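Local coordinates for adenosine monophosphate-protein transferase (Sulfolobus tokodaii, PDB 2EKM) that is of unknown function but may be an adenosine-specific kinase or a transferase of adenosine monophosphate to protein, at residues E14-I19 against V85-N90; H24-V29 against L57-G62; A111-P116 against V133-T138; I78-T83 against R128-V133. One frame throughout, in Å; residues are numbered along the deposited sequence.

Contact 1: residues E14-I19 against V85-N90; sequences EGTNVI and VIYIKN
N17 and I88 form a hydrogen-bonded pair between two antiparallel strands, 16-22 and 83-89, interior neighbours of a five-stranded antiparallel sheet; the axes of the short segments make an angle of 159° and approach to 4.6 Å. The backbone bonds come in two reciprocal pairs. N17 N gives to I88 O at 3.1 Å and I88 N returns to N17 O, while I19 N to I86 O and I86 N to I19 O each measure 2.7 Å. Beyond the paired ends one water gives to G15 O and accepts from N90 N; beside the N17-I88 pair another accepts from N17 ND2 and lies close to I88 O.

Apolar contacts differ on the two sides of the sheet. I19 and I86 meet CB to CB at 4.1 Å on the side packed by I100 of helix 93-101. On the other, beneath helix 65-78, V18 and Y87 lie side by side, pointing the same way. The tyrosine hydroxyl is hydrogen-bonded to T74 and to E11 O. V18 CG2, anti to its own nitrogen, makes a CH-pi contact over one ring face, 3.7 Å from the Y87 centroid and 14° off the normal.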
loop_
_atom_site.group_PDB
_atom_site.type_symbol
_atom_site.label_atom_id
_atom_site.label_comp_id
_atom_site.label_asym_id
_atom_site.label_seq_id
_atom_site.Cartn_x
_atom_site.Cartn_y
_atom_site.Cartn_z
ATOM N N GLU A 14 20.565 15.637 5.768
ATOM C CA GLU A 14 20.547 15.460 7.215
ATOM C C GLU A 14 19.463 16.336 7.831
ATOM O O GLU A 14 19.322 17.501 7.467
ATOM C CB GLU A 14 21.905 15.849 7.805
ATOM C CG GLU A 14 22.020 15.657 9.309
ATOM C CD GLU A 14 23.267 16.311 9.883
ATOM O OE1 GLU A 14 23.325 17.560 9.906
ATOM O OE2 GLU A 14 24.190 15.579 10.306
ATOM N N GLY A 15 18.698 15.770 8.757
ATOM C CA GLY A 15 17.645 16.529 9.404
ATOM C C GLY A 15 16.270 16.374 8.775
ATOM O O GLY A 15 15.260 16.720 9.391
ATOM N N THR A 16 16.212 15.855 7.554
ATOM C CA THR A 16 14.925 15.685 6.894
ATOM C C THR A 16 14.487 14.230 6.792
ATOM O O THR A 16 15.261 13.296 7.017
ATOM C CB THR A 16 14.931 16.249 5.457
ATOM O OG1 THR A 16 15.752 15.420 4.627
ATOM C CG2 THR A 16 15.462 17.675 5.438
ATOM N N ASN A 17 13.218 14.064 6.449
ATOM C CA ASN A 17 12.618 12.757 6.252
ATOM C C ASN A 17 11.825 12.900 4.961
ATOM O O ASN A 17 11.315 13.981 4.658
ATOM C CB ASN A 17 11.675 12.417 7.406
ATOM C CG ASN A 17 12.370 11.681 8.536
ATOM O OD1 ASN A 17 12.456 10.451 8.527
ATOM N ND2 ASN A 17 12.874 12.429 9.514
ATOM N N VAL A 18 11.737 11.826 4.188
ATOM C CA VAL A 18 10.989 11.882 2.949
ATOM C C VAL A 18 9.885 10.836 2.999
ATOM O O VAL A 18 10.062 9.762 3.573
ATOM C CB VAL A 18 11.912 11.631 1.724
ATOM C CG1 VAL A 18 12.385 10.180 1.702
ATOM C CG2 VAL A 18 11.179 11.992 0.435
ATOM N N ILE A 19 8.737 11.178 2.433
ATOM C CA ILE A 19 7.593 10.278 2.373
ATOM C C ILE A 19 7.151 10.253 0.914
ATOM O O ILE A 19 6.828 11.294 0.333
ATOM C CB ILE A 19 6.420 10.775 3.248
ATOM C CG1 ILE A 19 6.843 10.815 4.719
ATOM C CG2 ILE A 19 5.219 9.835 3.087
ATOM C CD1 ILE A 19 5.810 11.437 5.635
ATOM N N VAL A 85 5.550 13.211 -3.450
ATOM C CA VAL A 85 6.737 13.207 -2.611
ATOM C C VAL A 85 6.627 14.309 -1.573
ATOM O O VAL A 85 6.291 15.449 -1.900
ATOM C CB VAL A 85 8.022 13.450 -3.448
ATOM C CG1 VAL A 85 9.242 13.528 -2.528
ATOM C CG2 VAL A 85 8.202 12.331 -4.463
ATOM N N ILE A 86 6.904 13.958 -0.322
ATOM C CA ILE A 86 6.859 14.913 0.776
ATOM C C ILE A 86 8.179 14.902 1.540
ATOM O O ILE A 86 8.712 13.842 1.866
ATOM C CB ILE A 86 5.742 14.574 1.798
ATOM C CG1 ILE A 86 4.364 14.632 1.135
ATOM C CG2 ILE A 86 5.795 15.558 2.957
ATOM C CD1 ILE A 86 3.235 14.157 2.048
ATOM N N TYR A 87 8.705 16.092 1.806
ATOM C CA TYR A 87 9.929 16.245 2.579
ATOM C C TYR A 87 9.519 17.037 3.808
ATOM O O TYR A 87 8.790 18.022 3.694
ATOM C CB TYR A 87 10.985 17.022 1.788
ATOM C CG TYR A 87 11.826 16.163 0.876
ATOM C CD1 TYR A 87 12.983 15.543 1.344
ATOM C CD2 TYR A 87 11.463 15.959 -0.454
ATOM C CE1 TYR A 87 13.757 14.741 0.510
ATOM C CE2 TYR A 87 12.228 15.157 -1.296
ATOM C CZ TYR A 87 13.373 14.552 -0.806
ATOM O OH TYR A 87 14.131 13.753 -1.629
ATOM N N ILE A 88 9.968 16.606 4.982
ATOM C CA ILE A 88 9.634 17.312 6.214
ATOM C C ILE A 88 10.860 17.499 7.095
ATOM O O ILE A 88 11.809 16.721 7.034
ATOM C CB ILE A 88 8.548 16.567 7.044
ATOM C CG1 ILE A 88 9.057 15.184 7.462
ATOM C CG2 ILE A 88 7.254 16.463 6.238
ATOM C CD1 ILE A 88 8.102 14.418 8.364
ATOM N N LYS A 89 10.822 18.543 7.911
ATOM C CA LYS A 89 11.868 18.821 8.849
ATOM C C LYS A 89 11.256 19.443 10.079
ATOM O O LYS A 89 10.144 19.958 10.062
ATOM C CB LYS A 89 12.825 19.806 8.181
ATOM C CG LYS A 89 14.196 19.853 8.850
ATOM C CD LYS A 89 15.001 21.061 8.376
ATOM C CE LYS A 89 14.133 22.056 7.601
ATOM N NZ LYS A 89 14.752 23.378 7.630
ATOM N N ASN A 90 11.956 19.372 11.206
ATOM C CA ASN A 90 11.434 19.884 12.470
ATOM C C ASN A 90 10.153 19.122 12.818
ATOM O O ASN A 90 9.187 19.679 13.343
ATOM C CB ASN A 90 11.161 21.391 12.364
ATOM C CG ASN A 90 11.013 22.046 13.718
ATOM O OD1 ASN A 90 11.688 21.660 14.670
ATOM N ND2 ASN A 90 10.144 23.050 13.812
HETATM O O HOH W 1 14.432 18.056 11.510
HETATM O O HOH W 2 12.515 15.354 9.606
#

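Contact 2: residues H24-V29 against L57-G62; sequences HFIKTV and LIRWDG
The backbones of V29 and W60 approach no closer than 6.4 Å between CA atoms, a separation bridged by side chains where the start of helix 28-37 packs on strand 57-62, the strand of the five-stranded sheet that is outermost within this chain. A type I beta turn from F25 to T28, closed by T28 N to F25 O at 3.1 Å, leads the chain into that helix.

V29 meets R59 and D61 of the strand. Its CB is directed at the strand and its two methyls divide the work: CG2 meets R59 CB at 3.5 Å, the side chains crossing at about a right angle, and CG1 lies 3.9 Å from D61 CB. Trimming V29 to an alanine would probably open a gap beneath R59 CB and D61 CB, since both methyls that touch them would be gone. R59 bends at its second torsion (chi2 -58°), and I26 crosses its aliphatic part at a slant. The charged end finds its partners outside the two segments, E51 of the same chain and E143 of the second subunit. L57 and I58 pair with a parallel strand of that subunit, so the sheet continues across the interface. D61 OD1 accepts from G62 N through its anti lone pair. The terminal methyl of I26, CD1, lies over one face of the guanidinium at its NE end and meets R59 CG at 3.3 Å.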
loop_
_atom_site.group_PDB
_atom_site.type_symbol
_atom_site.label_atom_id
_atom_site.label_comp_id
_atom_site.label_asym_id
_atom_site.label_seq_id
_atom_site.Cartn_x
_atom_site.Cartn_y
_atom_site.Cartn_z
ATOM N N HIS A 24 -4.066 10.469 -6.675
ATOM C CA HIS A 24 -4.793 10.759 -7.905
ATOM C C HIS A 24 -5.547 12.067 -7.706
ATOM O O HIS A 24 -5.771 12.486 -6.572
ATOM C CB HIS A 24 -5.771 9.627 -8.238
ATOM C CG HIS A 24 -7.030 9.661 -7.433
ATOM N ND1 HIS A 24 -8.233 10.088 -7.954
ATOM C CD2 HIS A 24 -7.270 9.347 -6.138
ATOM C CE1 HIS A 24 -9.159 10.036 -7.014
ATOM N NE2 HIS A 24 -8.601 9.590 -5.903
ATOM N N PHE A 25 -5.926 12.705 -8.809
ATOM C CA PHE A 25 -6.653 13.975 -8.789
ATOM C C PHE A 25 -5.762 15.123 -8.328
ATOM O O PHE A 25 -4.979 14.986 -7.386
ATOM C CB PHE A 25 -7.887 13.893 -7.880
ATOM C CG PHE A 25 -8.885 15.002 -8.109
ATOM C CD1 PHE A 25 -9.063 15.549 -9.379
ATOM C CD2 PHE A 25 -9.653 15.495 -7.059
ATOM C CE1 PHE A 25 -9.990 16.574 -9.596
ATOM C CE2 PHE A 25 -10.584 16.522 -7.267
ATOM C CZ PHE A 25 -10.750 17.059 -8.536
ATOM N N ILE A 26 -5.903 16.261 -8.995
ATOM C CA ILE A 26 -5.110 17.448 -8.694
ATOM C C ILE A 26 -5.292 17.963 -7.261
ATOM O O ILE A 26 -4.398 18.621 -6.720
ATOM C CB ILE A 26 -5.447 18.589 -9.692
ATOM C CG1 ILE A 26 -4.427 19.722 -9.567
ATOM C CG2 ILE A 26 -6.845 19.120 -9.426
ATOM C CD1 ILE A 26 -3.027 19.313 -9.918
ATOM N N LYS A 27 -6.433 17.656 -6.647
ATOM C CA LYS A 27 -6.715 18.111 -5.281
ATOM C C LYS A 27 -5.743 17.522 -4.258
ATOM O O LYS A 27 -5.716 17.927 -3.093
ATOM C CB LYS A 27 -8.164 17.776 -4.888
ATOM C CG LYS A 27 -8.640 18.493 -3.615
ATOM C CD LYS A 27 -10.168 18.570 -3.530
ATOM C CE LYS A 27 -10.813 17.221 -3.216
ATOM N NZ LYS A 27 -10.572 16.773 -1.804
ATOM N N THR A 28 -4.942 16.558 -4.702
ATOM C CA THR A 28 -3.943 15.926 -3.847
ATOM C C THR A 28 -3.050 16.971 -3.170
ATOM O O THR A 28 -2.820 16.924 -1.959
ATOM C CB THR A 28 -3.034 14.982 -4.678
ATOM O OG1 THR A 28 -3.776 13.820 -5.063
ATOM C CG2 THR A 28 -1.793 14.573 -3.883
ATOM N N VAL A 29 -2.548 17.914 -3.963
ATOM C CA VAL A 29 -1.655 18.955 -3.462
ATOM C C VAL A 29 -2.225 19.791 -2.319
ATOM O O VAL A 29 -1.610 19.892 -1.257
ATOM C CB VAL A 29 -1.222 19.907 -4.602
ATOM C CG1 VAL A 29 -0.195 20.906 -4.089
ATOM C CG2 VAL A 29 -0.651 19.103 -5.752
ATOM N N LEU A 57 2.292 18.322 -15.308
ATOM C CA LEU A 57 3.209 19.149 -14.538
ATOM C C LEU A 57 3.383 18.703 -13.092
ATOM O O LEU A 57 2.444 18.205 -12.465
ATOM C CB LEU A 57 2.719 20.600 -14.538
ATOM C CG LEU A 57 2.641 21.310 -15.888
ATOM C CD1 LEU A 57 1.957 22.669 -15.730
ATOM C CD2 LEU A 57 4.046 21.471 -16.443
ATOM N N ILE A 58 4.593 18.879 -12.569
ATOM C CA ILE A 58 4.859 18.550 -11.175
ATOM C C ILE A 58 4.142 19.660 -10.413
ATOM O O ILE A 58 4.503 20.832 -10.539
ATOM C CB ILE A 58 6.366 18.636 -10.825
ATOM C CG1 ILE A 58 7.170 17.607 -11.627
ATOM C CG2 ILE A 58 6.557 18.436 -9.328
ATOM C CD1 ILE A 58 6.895 16.170 -11.264
ATOM N N ARG A 59 3.118 19.300 -9.645
ATOM C CA ARG A 59 2.369 20.281 -8.871
ATOM C C ARG A 59 2.978 20.326 -7.477
ATOM O O ARG A 59 3.334 19.289 -6.918
ATOM C CB ARG A 59 0.897 19.881 -8.812
ATOM C CG ARG A 59 0.279 19.682 -10.186
ATOM C CD ARG A 59 0.395 20.939 -11.034
ATOM N NE ARG A 59 -0.300 20.797 -12.310
ATOM C CZ ARG A 59 -0.950 21.785 -12.917
ATOM N NH1 ARG A 59 -0.994 22.992 -12.366
ATOM N NH2 ARG A 59 -1.571 21.563 -14.068
ATOM N N TRP A 60 3.090 21.518 -6.902
ATOM C CA TRP A 60 3.731 21.621 -5.601
ATOM C C TRP A 60 3.244 22.727 -4.684
ATOM O O TRP A 60 2.590 23.678 -5.111
ATOM C CB TRP A 60 5.234 21.804 -5.806
ATOM C CG TRP A 60 5.543 22.981 -6.697
ATOM C CD1 TRP A 60 5.644 22.976 -8.060
ATOM C CD2 TRP A 60 5.718 24.344 -6.288
ATOM N NE1 TRP A 60 5.870 24.252 -8.527
ATOM C CE2 TRP A 60 5.921 25.110 -7.460
ATOM C CE3 TRP A 60 5.722 24.992 -5.046
ATOM C CZ2 TRP A 60 6.129 26.495 -7.426
ATOM C CZ3 TRP A 60 5.928 26.374 -5.011
ATOM C CH2 TRP A 60 6.129 27.107 -6.197
ATOM N N ASP A 61 3.597 22.582 -3.411
ATOM C CA ASP A 61 3.274 23.559 -2.378
ATOM C C ASP A 61 4.073 23.185 -1.135
ATOM O O ASP A 61 4.769 22.168 -1.119
ATOM C CB ASP A 61 1.782 23.563 -2.047
ATOM C CG ASP A 61 1.306 24.917 -1.526
ATOM O OD1 ASP A 61 2.078 25.590 -0.813
ATOM O OD2 ASP A 61 0.158 25.305 -1.825
ATOM N N GLY A 62 3.973 24.010 -0.101
ATOM C CA GLY A 62 4.703 23.758 1.129
ATOM C C GLY A 62 4.984 25.080 1.817
ATOM O O GLY A 62 4.506 26.118 1.365
#

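Contact 3: residues A111-P116 against V133-T138; sequences AATANP and VVDGYT
T113 and D135 approach from opposite directions where strands 108-113 and 128-135, which belong to two different antiparallel sheets, run 23° apart with axes 8.9 Å from each other. The gap is too wide for strand pairing, and a carboxylate spans it.

From D135 CB the chain extends with CG anti to the backbone nitrogen, which carries the carboxylate to the other strand. CG itself lies 3.7 Å from T113 OG1. At the first tip, OD1 accepts from T113 OG1 at 3.0 Å on its syn side, 17° out of the carboxylate plane; N115 CB comes to 3.6 Å from this same oxygen. The second tip, OD2, lies 3.3 Å from T113 CB. It is 2.7 Å from a water that accepts from A112 N and probably donates to it, and it is hydrogen-bonded to H82 ND1 of the third subunit. T113 OG1 works twice, since it also accepts from N115 N in an ST turn at 3.0 Å. With a valine in place of T113, D135 OD1 would probably lose its hydroxyl donor and the turn at N115 N its acceptor.

Earlier on the two strands, A111 CB touches V133 CG2. Past the strand ends, the ring of P116 brings CG against the hydroxyl end of Y137, and G136 N gives to P116 O at 3.1 Å, nearly straight on to the carbonyl oxygen (C=O...N 174°).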
loop_
_atom_site.group_PDB
_atom_site.type_symbol
_atom_site.label_atom_id
_atom_site.label_comp_id
_atom_site.label_asym_id
_atom_site.label_seq_id
_atom_site.Cartn_x
_atom_site.Cartn_y
_atom_site.Cartn_z
ATOM N N ALA A 111 7.103 4.698 0.958
ATOM C CA ALA A 111 8.145 4.778 1.966
ATOM C C ALA A 111 8.064 6.034 2.824
ATOM O O ALA A 111 7.540 7.060 2.401
ATOM C CB ALA A 111 9.522 4.709 1.292
ATOM N N ALA A 112 8.594 5.919 4.034
ATOM C CA ALA A 112 8.670 7.013 5.001
ATOM C C ALA A 112 9.989 6.699 5.700
ATOM O O ALA A 112 10.070 5.735 6.465
ATOM C CB ALA A 112 7.511 6.939 5.983
ATOM N N THR A 113 11.024 7.492 5.441
ATOM C CA THR A 113 12.323 7.190 6.025
ATOM C C THR A 113 13.349 8.318 5.924
ATOM O O THR A 113 13.140 9.312 5.225
ATOM C CB THR A 113 12.922 5.946 5.321
ATOM O OG1 THR A 113 14.069 5.475 6.033
ATOM C CG2 THR A 113 13.342 6.307 3.894
ATOM N N ALA A 114 14.460 8.140 6.635
ATOM C CA ALA A 114 15.572 9.082 6.623
ATOM C C ALA A 114 16.817 8.292 6.218
ATOM O O ALA A 114 17.896 8.854 6.046
ATOM C CB ALA A 114 15.764 9.703 8.005
ATOM N N ASN A 115 16.647 6.979 6.072
ATOM C CA ASN A 115 17.728 6.076 5.680
ATOM C C ASN A 115 17.970 6.235 4.177
ATOM O O ASN A 115 17.130 6.727 3.435
ATOM C CB ASN A 115 17.323 4.625 5.940
ATOM C CG ASN A 115 17.201 4.303 7.411
ATOM O OD1 ASN A 115 16.378 3.480 7.809
ATOM N ND2 ASN A 115 18.032 4.936 8.228
ATOM N N PRO A 116 19.196 5.838 3.797
ATOM C CA PRO A 116 19.511 5.886 2.382
ATOM C C PRO A 116 18.378 5.182 1.625
ATOM O O PRO A 116 17.979 4.084 2.023
ATOM C CB PRO A 116 20.850 5.106 2.225
ATOM C CG PRO A 116 21.511 5.421 3.535
ATOM C CD PRO A 116 20.370 5.276 4.526
ATOM N N VAL A 133 10.756 -0.015 -3.215
ATOM C CA VAL A 133 11.872 0.795 -2.757
ATOM C C VAL A 133 12.865 -0.062 -1.981
ATOM O O VAL A 133 12.528 -1.149 -1.516
ATOM C CB VAL A 133 11.409 1.928 -1.806
ATOM C CG1 VAL A 133 10.354 2.798 -2.485
ATOM C CG2 VAL A 133 10.858 1.330 -0.515
ATOM N N VAL A 134 14.094 0.428 -1.868
ATOM C CA VAL A 134 15.115 -0.251 -1.085
ATOM C C VAL A 134 15.346 0.739 0.047
ATOM O O VAL A 134 16.032 1.748 -0.119
ATOM C CB VAL A 134 16.429 -0.467 -1.867
ATOM C CG1 VAL A 134 17.451 -1.184 -0.976
ATOM C CG2 VAL A 134 16.157 -1.296 -3.114
ATOM N N ASP A 135 14.728 0.456 1.188
ATOM C CA ASP A 135 14.817 1.314 2.358
ATOM C C ASP A 135 15.877 0.799 3.326
ATOM O O ASP A 135 15.655 -0.173 4.043
ATOM C CB ASP A 135 13.461 1.354 3.070
ATOM C CG ASP A 135 13.400 2.412 4.154
ATOM O OD1 ASP A 135 14.471 2.894 4.576
ATOM O OD2 ASP A 135 12.279 2.753 4.589
ATOM N N GLY A 136 17.029 1.454 3.341
ATOM C CA GLY A 136 18.080 1.032 4.243
ATOM C C GLY A 136 18.768 -0.241 3.799
ATOM O O GLY A 136 18.769 -0.586 2.614
ATOM N N TYR A 137 19.330 -0.959 4.763
ATOM C CA TYR A 137 20.075 -2.173 4.462
ATOM C C TYR A 137 19.425 -3.472 4.919
ATOM O O TYR A 137 18.412 -3.466 5.622
ATOM C CB TYR A 137 21.476 -2.043 5.061
ATOM C CG TYR A 137 22.175 -0.768 4.633
ATOM C CD1 TYR A 137 22.696 -0.637 3.347
ATOM C CD2 TYR A 137 22.271 0.324 5.495
ATOM C CE1 TYR A 137 23.294 0.550 2.925
ATOM C CE2 TYR A 137 22.869 1.523 5.083
ATOM C CZ TYR A 137 23.378 1.626 3.797
ATOM O OH TYR A 137 23.966 2.796 3.372
ATOM N N THR A 138 20.031 -4.584 4.510
ATOM C CA THR A 138 19.542 -5.917 4.843
ATOM C C THR A 138 19.886 -6.270 6.289
ATOM O O THR A 138 20.870 -5.780 6.837
ATOM C CB THR A 138 20.163 -6.974 3.904
ATOM O OG1 THR A 138 21.586 -6.984 4.074
ATOM C CG2 THR A 138 19.836 -6.648 2.445
HETATM O O HOH W 3 9.630 3.013 4.701
#

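Contact 4: residues I78-T83 against R128-V133; sequences IGAGHT and RGVIGV
A80 and R128 come within 4.6 Å of each other between CA atoms, where a loop passes the start of strand 128-135. G79 leaves helix 65-78 with positive phi, and a type II beta turn then runs from A80 to T83. Two waters link the backbones: one accepts from G81 N and R128 N, the other gives to G81 O and R128 O.

At the helix end, R128 NE gives to I78 O at 2.8 Å (N-H...O 156°), the oxygen lying close to the guanidinium plane; NH2 adds a weak bond to the same oxygen. A bend at the third torsion (chi3 70°) turns the group toward this carbonyl, and R128 CD passes G79 O at 3.2 Å. The far nitrogen, NH1, forms salt bridges with E123 and D6. The loop leads into strand 83-89 of the five-stranded sheet, and here it packs on strand 128-135, outermost within this chain in the three-stranded antiparallel sheet.

A80 CB rests 3.3 Å from R128 O. Beyond it, V130 CG2 touches I78 CG2 at 3.7 Å and also approaches A80 CB and T83 OG1. That hydroxyl gives to A80 O at 2.7 Å, from above the carbonyl plane, on the same face as T83 N.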
loop_
_atom_site.group_PDB
_atom_site.type_symbol
_atom_site.label_atom_id
_atom_site.label_comp_id
_atom_site.label_asym_id
_atom_site.label_seq_id
_atom_site.Cartn_x
_atom_site.Cartn_y
_atom_site.Cartn_z
ATOM N N ILE A 78 11.928 10.147 -10.153
ATOM C CA ILE A 78 11.109 8.946 -10.170
ATOM C C ILE A 78 10.350 8.990 -11.496
ATOM O O ILE A 78 10.254 7.986 -12.203
ATOM C CB ILE A 78 10.127 8.926 -8.988
ATOM C CG1 ILE A 78 10.908 8.805 -7.674
ATOM C CG2 ILE A 78 9.136 7.769 -9.146
ATOM C CD1 ILE A 78 10.035 8.869 -6.418
ATOM N N GLY A 79 9.834 10.172 -11.828
ATOM C CA GLY A 79 9.114 10.376 -13.076
ATOM C C GLY A 79 7.927 9.477 -13.366
ATOM O O GLY A 79 7.618 9.211 -14.528
ATOM N N ALA A 80 7.245 9.020 -12.325
ATOM C CA ALA A 80 6.092 8.141 -12.504
ATOM C C ALA A 80 4.777 8.869 -12.227
ATOM O O ALA A 80 4.592 9.454 -11.159
ATOM C CB ALA A 80 6.221 6.927 -11.595
ATOM N N GLY A 81 3.866 8.827 -13.196
ATOM C CA GLY A 81 2.583 9.484 -13.028
ATOM C C GLY A 81 1.884 9.192 -11.710
ATOM O O GLY A 81 1.892 8.060 -11.223
ATOM N N HIS A 82 1.285 10.235 -11.135
ATOM C CA HIS A 82 0.542 10.170 -9.874
ATOM C C HIS A 82 1.344 9.892 -8.597
ATOM O O HIS A 82 0.779 9.575 -7.544
ATOM C CB HIS A 82 -0.627 9.180 -9.999
ATOM C CG HIS A 82 -1.853 9.782 -10.614
ATOM N ND1 HIS A 82 -1.956 11.130 -10.897
ATOM C CD2 HIS A 82 -3.043 9.236 -10.959
ATOM C CE1 HIS A 82 -3.157 11.385 -11.387
ATOM N NE2 HIS A 82 -3.835 10.252 -11.435
ATOM N N THR A 83 2.659 10.028 -8.694
ATOM C CA THR A 83 3.532 9.834 -7.543
ATOM C C THR A 83 3.578 11.148 -6.764
ATOM O O THR A 83 3.603 12.225 -7.360
ATOM C CB THR A 83 4.982 9.497 -7.981
ATOM O OG1 THR A 83 4.987 8.301 -8.766
ATOM C CG2 THR A 83 5.876 9.297 -6.762
ATOM N N ARG A 128 6.181 5.382 -16.694
ATOM C CA ARG A 128 6.880 4.824 -15.542
ATOM C C ARG A 128 5.963 4.531 -14.355
ATOM O O ARG A 128 4.984 5.242 -14.115
ATOM C CB ARG A 128 7.997 5.784 -15.113
ATOM C CG ARG A 128 9.053 6.025 -16.204
ATOM C CD ARG A 128 9.819 7.331 -15.978
ATOM N NE ARG A 128 10.728 7.287 -14.832
ATOM C CZ ARG A 128 11.908 6.670 -14.829
ATOM N NH1 ARG A 128 12.331 6.035 -15.915
ATOM N NH2 ARG A 128 12.676 6.704 -13.747
ATOM N N GLY A 129 6.295 3.470 -13.622
ATOM C CA GLY A 129 5.517 3.085 -12.457
ATOM C C GLY A 129 6.439 2.626 -11.342
ATOM O O GLY A 129 7.463 1.996 -11.604
ATOM N N VAL A 130 6.086 2.945 -10.099
ATOM C CA VAL A 130 6.900 2.559 -8.947
ATOM C C VAL A 130 6.580 1.120 -8.542
ATOM O O VAL A 130 5.427 0.789 -8.287
ATOM C CB VAL A 130 6.634 3.489 -7.740
ATOM C CG1 VAL A 130 7.410 3.002 -6.518
ATOM C CG2 VAL A 130 7.033 4.925 -8.088
ATOM N N ILE A 131 7.594 0.259 -8.489
ATOM C CA ILE A 131 7.344 -1.127 -8.111
ATOM C C ILE A 131 7.839 -1.459 -6.708
ATOM O O ILE A 131 7.605 -2.558 -6.207
ATOM C CB ILE A 131 7.979 -2.115 -9.119
ATOM C CG1 ILE A 131 9.500 -1.974 -9.115
ATOM C CG2 ILE A 131 7.417 -1.865 -10.509
ATOM C CD1 ILE A 131 10.206 -3.070 -9.898
ATOM N N GLY A 132 8.516 -0.504 -6.078
ATOM C CA GLY A 132 9.019 -0.720 -4.735
ATOM C C GLY A 132 10.157 0.215 -4.378
ATOM O O GLY A 132 10.484 1.134 -5.129
ATOM N N VAL A 133 10.756 -0.015 -3.215
ATOM C CA VAL A 133 11.872 0.795 -2.757
ATOM C C VAL A 133 12.865 -0.062 -1.981
ATOM O O VAL A 133 12.528 -1.149 -1.516
ATOM C CB VAL A 133 11.409 1.928 -1.806
ATOM C CG1 VAL A 133 10.354 2.798 -2.485
ATOM C CG2 VAL A 133 10.858 1.330 -0.515
HETATM O O HOH W 4 3.781 7.190 -15.760
HETATM O O HOH W 5 2.590 5.607 -12.538
#

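In the fold
Contacts 1, 3 and 4 are buried, contact 2 only partly so. Contact 1 lies nearest the chain's centre and is true strand pairing inside the five-stranded sheet; contact 2 lies at that sheet's outermost strand within this chain, about 17 Å away between centres, and relies on side-chain packing, with R59 shared between E51 of its own chain and E143 of the second subunit. Contacts 3 and 4 both use strand 128-135 and share V133. Contact 3 matches it with strand 108-113 through a carboxylate, contact 4 with a helix end through a guanidinium. Contacts 1 and 3 touch directly, V18 N lying 3.1 Å from T113 O. H82 packs on H24 of contact 2, while in the trimer H82 of one subunit meets D135 of another.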